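Local coordinates for protein TlmII (Streptoalloteichus hindustanus, PDB 4HVM) that takes part in tallysomycin biosynthesis as a condensation-domain protein of nonribosomal peptide assembly, and probably acts on phosphopantetheine-bound substrates, at residues 25-30 and 140-145; 63-68 and 291-296; 200-205 and 355-360. All coordinates share one frame; numbering follows the deposited sequence.

In the fold
Contacts 1 and 2 lie side by side, their centres 14 Å apart, and contact 2 joins the first half of the chain to the second. They meet directly: L144 and L145 of contact 1 rest on L65, V293 and P295 of contact 2, so the turn 140-145 packs against both loops. Contact 2 is buried, its side chains apolar. Contact 1 is buried round a leucine but reaches the exposed W26 at one side. Contact 3, on the opposite side of the chain's centre from contact 2, with about 17 Å between nearest atoms, lies partly at the surface and depends on two arginines. Hydrophobic packing thus serves the two inner contacts, while charge and hydrogen bonds fasten the outer one.

Contact 1 of 3, residues 25-30 and 140-145; sequences RWLREA and AHQMLL
L27 pushes one methyl, CD1, against three consecutive residues of the turn 140-145, and this is the compact part of the contact. The methyl lies 3.8 Å from Q142 CG, 3.9 Å from H141 CE1 and 4.1 Å from CG of M143, a selenomethionine here. A leucine suits this place because its branched end can fill the angle between an imidazole, the aliphatic part of a glutamine and the CG methylene of M143. The imidazole is not left to turn: M143 N donates to H141 ND1 in the plane of the ring, at 3.1 Å, which fixes ND1 as acceptor. The turn is further closed by H141 O, which takes up both L144 N and L145 N.

The solvent side is looser. A chi1 of 73° sends the W26 indole toward the turn, where its edge atom CZ2 comes 3.7 Å from Q142 OE1, while L27 CG lies against one face, toward the rim. Ring and amide planes stand 67° apart, a polar edge contact without a hydrogen bond.

The sequence from H141 to the aspartate after L145 resembles the HHxxxDG motif of condensation domains, with Q142 at the second histidine position. Strand 133-141 brings H141 beside F36 of strand 36-44, and helix 18-27 closes over the turn, its A23 touching Q142 and M143 while Q20 bonds to M143 O.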
# COMPACT_ATOMS: atom_id res chain seq x y z
N ARG A 25 13.70 -9.13 3.05
CA ARG A 25 15.09 -8.67 2.96
C ARG A 25 15.32 -7.37 3.73
O ARG A 25 16.39 -7.18 4.31
CB ARG A 25 15.52 -8.50 1.50
CG ARG A 25 15.74 -9.82 0.78
CD ARG A 25 16.33 -9.61 -0.61
NE ARG A 25 16.69 -10.88 -1.26
CZ ARG A 25 15.89 -11.55 -2.09
NH1 ARG A 25 14.70 -11.07 -2.40
NH2 ARG A 25 16.30 -12.69 -2.62
N TRP A 26 14.32 -6.49 3.75
CA TRP A 26 14.44 -5.22 4.46
C TRP A 26 13.65 -5.20 5.77
O TRP A 26 14.01 -4.49 6.70
CB TRP A 26 14.02 -4.05 3.56
CG TRP A 26 12.54 -3.97 3.31
CD1 TRP A 26 11.82 -4.65 2.38
CD2 TRP A 26 11.60 -3.14 4.01
NE1 TRP A 26 10.49 -4.30 2.45
CE2 TRP A 26 10.33 -3.38 3.45
CE3 TRP A 26 11.71 -2.22 5.06
CZ2 TRP A 26 9.18 -2.73 3.90
CZ3 TRP A 26 10.57 -1.58 5.51
CH2 TRP A 26 9.32 -1.84 4.93
N LEU A 27 12.59 -5.99 5.84
CA LEU A 27 11.73 -6.03 7.02
C LEU A 27 12.37 -6.74 8.20
O LEU A 27 11.97 -6.53 9.35
CB LEU A 27 10.39 -6.69 6.70
CG LEU A 27 9.35 -5.79 6.05
CD1 LEU A 27 8.09 -6.56 5.71
CD2 LEU A 27 9.04 -4.62 6.97
N ARG A 28 13.35 -7.60 7.93
CA ARG A 28 13.97 -8.41 8.96
C ARG A 28 14.75 -7.57 9.98
O ARG A 28 14.78 -7.88 11.17
CB ARG A 28 14.89 -9.46 8.33
CG ARG A 28 15.51 -10.43 9.32
CD ARG A 28 16.29 -11.52 8.59
NE ARG A 28 17.14 -10.96 7.55
CZ ARG A 28 18.34 -10.43 7.77
NH1 ARG A 28 18.83 -10.39 9.00
NH2 ARG A 28 19.05 -9.94 6.76
N GLU A 29 15.38 -6.50 9.50
CA GLU A 29 16.18 -5.64 10.37
C GLU A 29 15.47 -4.34 10.74
O GLU A 29 15.99 -3.55 11.53
CB GLU A 29 17.54 -5.35 9.73
CG GLU A 29 18.52 -6.50 9.81
CD GLU A 29 19.75 -6.29 8.94
OE1 GLU A 29 20.87 -6.61 9.41
OE2 GLU A 29 19.60 -5.80 7.80
N ALA A 30 14.29 -4.13 10.17
CA ALA A 30 13.48 -2.97 10.51
C ALA A 30 12.63 -3.30 11.73
O ALA A 30 12.41 -4.48 12.02
CB ALA A 30 12.59 -2.60 9.33
N ALA A 140 -2.58 -5.95 10.05
CA ALA A 140 -1.92 -7.08 9.40
C ALA A 140 -0.51 -6.83 8.91
O ALA A 140 -0.16 -5.73 8.48
CB ALA A 140 -2.78 -7.60 8.26
N HIS A 141 0.31 -7.88 8.97
CA HIS A 141 1.65 -7.87 8.41
C HIS A 141 1.54 -7.82 6.89
O HIS A 141 0.72 -8.52 6.30
CB HIS A 141 2.38 -9.14 8.85
CG HIS A 141 3.87 -9.08 8.69
ND1 HIS A 141 4.49 -9.13 7.47
CD2 HIS A 141 4.85 -8.99 9.62
CE1 HIS A 141 5.80 -9.07 7.64
NE2 HIS A 141 6.04 -8.98 8.93
N GLN A 142 2.36 -6.99 6.26
CA GLN A 142 2.26 -6.76 4.82
C GLN A 142 2.68 -7.97 3.98
O GLN A 142 2.42 -8.01 2.78
CB GLN A 142 3.07 -5.53 4.40
CG GLN A 142 4.57 -5.71 4.56
CD GLN A 142 5.36 -4.69 3.77
OE1 GLN A 142 5.59 -3.57 4.23
NE2 GLN A 142 5.78 -5.06 2.56
N MSE A 143 3.33 -8.94 4.61
CA MSE A 143 3.75 -10.15 3.92
C MSE A 143 2.63 -11.19 3.90
O MSE A 143 2.81 -12.30 3.38
CB MSE A 143 5.00 -10.74 4.57
CG MSE A 143 6.27 -9.96 4.29
SE MSE A 143 7.84 -10.74 5.14
CE MSE A 143 7.62 -12.58 4.53
N LEU A 144 1.49 -10.83 4.47
CA LEU A 144 0.31 -11.68 4.45
C LEU A 144 -0.80 -11.02 3.66
O LEU A 144 -1.44 -11.65 2.82
CB LEU A 144 -0.16 -11.99 5.87
CG LEU A 144 0.73 -12.90 6.72
CD1 LEU A 144 -0.01 -13.33 7.97
CD2 LEU A 144 1.19 -14.11 5.92
N LEU A 145 -1.04 -9.74 3.94
CA LEU A 145 -2.10 -9.00 3.28
C LEU A 145 -1.59 -7.69 2.69
O LEU A 145 -0.98 -6.88 3.40
CB LEU A 145 -3.23 -8.70 4.28
CG LEU A 145 -3.81 -9.89 5.04
CD1 LEU A 145 -4.90 -9.43 5.99
CD2 LEU A 145 -4.33 -10.94 4.08

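Contact 2 of 3, residues 63-68 and 291-296; sequences FPLLRV and SVVGPL
F63 and V293 cross at about a right angle, the valine methyl CG2 meeting the far end of the phenyl ring obliquely at 4.0 Å from CE1 and 4.2 Å from CZ. The two branches of V293 divide the work: CG2 serves the ring, while CG1 lies 4.4 Å from L65 CD2. A beta-branched residue fits well, since it offers two methyls to two partners without a long side chain. F63 is the first residue to leave helical geometry after helix 49-62, and its ring has a second aromatic neighbour in Y170, which it meets edge-to-face.

L65 comes to the other branch of V293 and the backbone beyond it. Its CG is anti to the backbone N (chi1 173°), which carries the isobutyl group out over the opposing backbone, with CD2 3.6 Å from G294 CA and 4.4 Å from P295 CD. The methyl therefore packs on main chain as much as on side chains. Glycine is required at G294 by its backbone, with phi 158° and psi -178°, a region that other residues hardly enter. The next residue, P295, presents its ring carbon CD to the leucine and stiffens the loop. The turn bearing F63 and L65 is held by the bonds of L66 N to F63 O and R67 N to P64 O.

Loop 291-296 follows helix 283-286 and leads into strand 297-305; the contact ties it to the turn after helix 49-62. Several of its backbone groups bond to other partners: G294 N to S149 OG, V292 O to R284 NE and L296 N to D146 OD2. The side chains that meet are all apolar, though L65 also lies on peptide groups, so the contact itself probably rests on shape and the burial of apolar surface.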
# COMPACT_ATOMS: atom_id res chain seq x y z
N PHE A 63 -9.42 -18.99 5.92
CA PHE A 63 -8.21 -18.51 5.26
C PHE A 63 -6.96 -18.84 6.07
O PHE A 63 -6.53 -18.03 6.89
CB PHE A 63 -8.27 -17.00 5.03
CG PHE A 63 -9.26 -16.58 3.98
CD1 PHE A 63 -9.01 -16.83 2.64
CD2 PHE A 63 -10.42 -15.91 4.33
CE1 PHE A 63 -9.91 -16.43 1.67
CE2 PHE A 63 -11.32 -15.51 3.37
CZ PHE A 63 -11.07 -15.77 2.04
N PRO A 64 -6.37 -20.02 5.84
CA PRO A 64 -5.17 -20.45 6.57
C PRO A 64 -4.00 -19.49 6.44
O PRO A 64 -3.08 -19.53 7.26
CB PRO A 64 -4.83 -21.80 5.94
CG PRO A 64 -5.58 -21.82 4.63
CD PRO A 64 -6.82 -21.03 4.87
N LEU A 65 -4.03 -18.62 5.43
CA LEU A 65 -2.98 -17.63 5.24
C LEU A 65 -2.94 -16.65 6.41
O LEU A 65 -1.87 -16.19 6.81
CB LEU A 65 -3.18 -16.87 3.93
CG LEU A 65 -2.23 -15.70 3.70
CD1 LEU A 65 -0.79 -16.18 3.60
CD2 LEU A 65 -2.62 -14.91 2.46
N LEU A 66 -4.11 -16.33 6.94
CA LEU A 66 -4.20 -15.39 8.05
C LEU A 66 -3.55 -15.96 9.31
O LEU A 66 -3.13 -15.21 10.19
CB LEU A 66 -5.66 -15.04 8.32
CG LEU A 66 -6.44 -14.48 7.14
CD1 LEU A 66 -7.88 -14.19 7.54
CD2 LEU A 66 -5.78 -13.23 6.59
N ARG A 67 -3.48 -17.28 9.39
CA ARG A 67 -2.91 -17.95 10.55
C ARG A 67 -1.48 -18.41 10.28
O ARG A 67 -1.03 -19.43 10.81
CB ARG A 67 -3.78 -19.16 10.94
CG ARG A 67 -5.16 -18.79 11.45
CD ARG A 67 -6.01 -20.02 11.73
NE ARG A 67 -6.60 -20.57 10.51
CZ ARG A 67 -6.29 -21.76 10.00
NH1 ARG A 67 -5.39 -22.53 10.60
NH2 ARG A 67 -6.88 -22.18 8.89
N VAL A 68 -0.76 -17.64 9.46
CA VAL A 68 0.58 -18.04 9.05
C VAL A 68 1.69 -17.29 9.77
O VAL A 68 1.65 -16.06 9.90
CB VAL A 68 0.75 -17.90 7.52
CG1 VAL A 68 2.21 -17.74 7.13
CG2 VAL A 68 0.11 -19.09 6.81
N SER A 291 -9.24 -13.64 -7.62
CA SER A 291 -9.52 -12.92 -6.39
C SER A 291 -8.77 -13.57 -5.23
O SER A 291 -9.36 -14.24 -4.38
CB SER A 291 -11.02 -12.89 -6.12
OG SER A 291 -11.58 -14.18 -6.22
N VAL A 292 -7.45 -13.37 -5.21
CA VAL A 292 -6.60 -14.02 -4.22
C VAL A 292 -6.33 -13.12 -3.02
O VAL A 292 -5.92 -11.98 -3.18
CB VAL A 292 -5.24 -14.42 -4.85
CG1 VAL A 292 -4.32 -15.03 -3.80
CG2 VAL A 292 -5.46 -15.39 -6.00
N VAL A 293 -6.56 -13.65 -1.83
CA VAL A 293 -6.17 -12.96 -0.61
C VAL A 293 -4.72 -13.28 -0.31
O VAL A 293 -4.37 -14.44 -0.07
CB VAL A 293 -7.04 -13.39 0.60
CG1 VAL A 293 -6.47 -12.86 1.90
CG2 VAL A 293 -8.47 -12.92 0.42
N GLY A 294 -3.87 -12.26 -0.35
CA GLY A 294 -2.45 -12.42 -0.09
C GLY A 294 -1.59 -11.32 -0.67
O GLY A 294 -2.10 -10.36 -1.26
N PRO A 295 -0.26 -11.44 -0.50
CA PRO A 295 0.69 -10.46 -1.02
C PRO A 295 0.90 -10.58 -2.53
O PRO A 295 1.67 -11.44 -2.98
CB PRO A 295 1.98 -10.81 -0.28
CG PRO A 295 1.87 -12.26 0.02
CD PRO A 295 0.40 -12.53 0.25
N LEU A 296 0.23 -9.73 -3.29
CA LEU A 296 0.37 -9.72 -4.74
C LEU A 296 0.54 -8.30 -5.28
O LEU A 296 0.25 -8.03 -6.45
CB LEU A 296 -0.84 -10.41 -5.39
CG LEU A 296 -0.91 -11.93 -5.20
CD1 LEU A 296 -2.16 -12.49 -5.85
CD2 LEU A 296 0.34 -12.60 -5.77

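Contact 3 of 3, residues 200-205 and 355-360; sequences PALPVR and ARWDVA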
# COMPACT_ATOMS: atom_id res chain seq x y z
N PRO A 200 22.51 2.64 -14.04
CA PRO A 200 23.62 3.58 -13.86
C PRO A 200 23.31 4.98 -14.39
O PRO A 200 23.93 5.95 -13.95
CB PRO A 200 24.75 2.96 -14.69
CG PRO A 200 24.41 1.51 -14.76
CD PRO A 200 22.92 1.47 -14.85
N ALA A 201 22.38 5.09 -15.33
CA ALA A 201 22.08 6.37 -15.97
C ALA A 201 21.08 7.21 -15.17
O ALA A 201 20.82 8.36 -15.52
CB ALA A 201 21.58 6.14 -17.38
N LEU A 202 20.53 6.64 -14.11
CA LEU A 202 19.58 7.36 -13.27
C LEU A 202 20.23 8.59 -12.65
O LEU A 202 21.29 8.50 -12.03
CB LEU A 202 19.04 6.45 -12.16
CG LEU A 202 17.65 5.84 -12.36
CD1 LEU A 202 17.57 5.05 -13.65
CD2 LEU A 202 17.28 4.96 -11.18
N PRO A 203 19.59 9.76 -12.82
CA PRO A 203 20.10 11.04 -12.30
C PRO A 203 20.22 11.04 -10.78
O PRO A 203 19.51 10.30 -10.09
CB PRO A 203 19.04 12.05 -12.75
CG PRO A 203 17.81 11.23 -13.00
CD PRO A 203 18.30 9.92 -13.52
N VAL A 204 21.12 11.87 -10.27
CA VAL A 204 21.40 11.92 -8.84
C VAL A 204 20.46 12.88 -8.10
O VAL A 204 20.28 14.02 -8.50
CB VAL A 204 22.86 12.35 -8.57
CG1 VAL A 204 23.16 12.32 -7.08
CG2 VAL A 204 23.83 11.45 -9.33
N ARG A 205 19.88 12.39 -7.00
CA ARG A 205 19.02 13.20 -6.16
C ARG A 205 19.21 12.86 -4.68
O ARG A 205 19.90 13.57 -3.95
CB ARG A 205 17.55 13.01 -6.55
CG ARG A 205 17.05 13.98 -7.60
CD ARG A 205 15.62 13.66 -7.99
NE ARG A 205 14.72 13.72 -6.84
CZ ARG A 205 14.03 14.80 -6.49
NH1 ARG A 205 14.13 15.91 -7.19
NH2 ARG A 205 13.23 14.76 -5.43
N ALA A 355 17.16 6.35 -3.06
CA ALA A 355 17.71 7.70 -3.23
C ALA A 355 17.57 8.21 -4.66
O ALA A 355 17.46 9.42 -4.89
CB ALA A 355 19.16 7.74 -2.80
N ARG A 356 17.58 7.30 -5.63
CA ARG A 356 17.52 7.66 -7.04
C ARG A 356 16.09 7.65 -7.58
O ARG A 356 15.85 7.99 -8.74
CB ARG A 356 18.41 6.73 -7.87
CG ARG A 356 19.85 6.67 -7.39
CD ARG A 356 20.62 7.95 -7.69
NE ARG A 356 21.33 7.87 -8.96
CZ ARG A 356 22.58 7.44 -9.11
NH1 ARG A 356 23.28 7.06 -8.05
NH2 ARG A 356 23.13 7.39 -10.31
N TRP A 357 15.15 7.24 -6.73
CA TRP A 357 13.73 7.36 -7.04
C TRP A 357 12.96 7.75 -5.78
O TRP A 357 12.05 7.05 -5.34
CB TRP A 357 13.17 6.08 -7.66
CG TRP A 357 13.51 4.80 -6.94
CD1 TRP A 357 12.90 4.29 -5.83
CD2 TRP A 357 14.53 3.86 -7.30
NE1 TRP A 357 13.48 3.10 -5.46
CE2 TRP A 357 14.49 2.81 -6.35
CE3 TRP A 357 15.48 3.80 -8.32
CZ2 TRP A 357 15.36 1.72 -6.40
CZ3 TRP A 357 16.34 2.71 -8.37
CH2 TRP A 357 16.27 1.69 -7.41
N ASP A 358 13.34 8.90 -5.21
CA ASP A 358 12.89 9.31 -3.88
C ASP A 358 11.51 9.96 -3.83
O ASP A 358 11.19 10.68 -2.88
CB ASP A 358 13.92 10.23 -3.23
CG ASP A 358 14.15 11.49 -4.04
OD1 ASP A 358 13.74 11.51 -5.22
OD2 ASP A 358 14.74 12.46 -3.50
N VAL A 359 10.68 9.70 -4.84
CA VAL A 359 9.30 10.15 -4.81
C VAL A 359 8.36 8.95 -4.90
O VAL A 359 8.38 8.21 -5.88
CB VAL A 359 8.99 11.12 -5.97
CG1 VAL A 359 7.53 11.54 -5.92
CG2 VAL A 359 9.91 12.33 -5.91
N ALA A 360 7.55 8.76 -3.86
CA ALA A 360 6.64 7.63 -3.82
C ALA A 360 5.19 8.06 -3.89
O ALA A 360 4.75 8.91 -3.11
CB ALA A 360 6.89 6.80 -2.56
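Extended from L202 through V204, segment 200-205 runs past R356 and D358 and comes nearest at R205 and R356, whose CA atoms are 5.8 Å apart. The R356 chain folds back at chi2 and chi3 (-71° and -93°), and its guanidinium grips a single carbonyl side-on. NH2 donates to L202 O at 2.8 Å in the carbonyl plane, whereas NE, 3.1 Å from L202 O, reaches it from above that plane. NE also has a weak bond to P203 O, and V204 CG2 covers one guanidinium face, 4.2 Å from CZ. Arginine suits the place because its chain is long and NE and NH2 lie in one plane, both able to donate to the same oxygen. A methionine in its place has no N-H to offer, so the 202-204 backbone would probably lose its tether and V204 CG2 its flat support.

The loop 355-358 leads into strand 359-361, which in this condensation-domain fold lies inside the mixed sheet of the C-terminal lobe, between strands 417-424 and 274-282. D358 stands at its entrance and forms a salt bridge with R205. R205 NE meets D358 OD1 on its syn lone pair at 2.9 Å. R205 NH2 lies 3.3 Å from the same D358 OD1, guanidinium and carboxylate planes 68° apart. L202 CD2 abuts the edge of the W357 indole, 3.6 Å from CE3, while the indole NE1 bonds to Y335 OH.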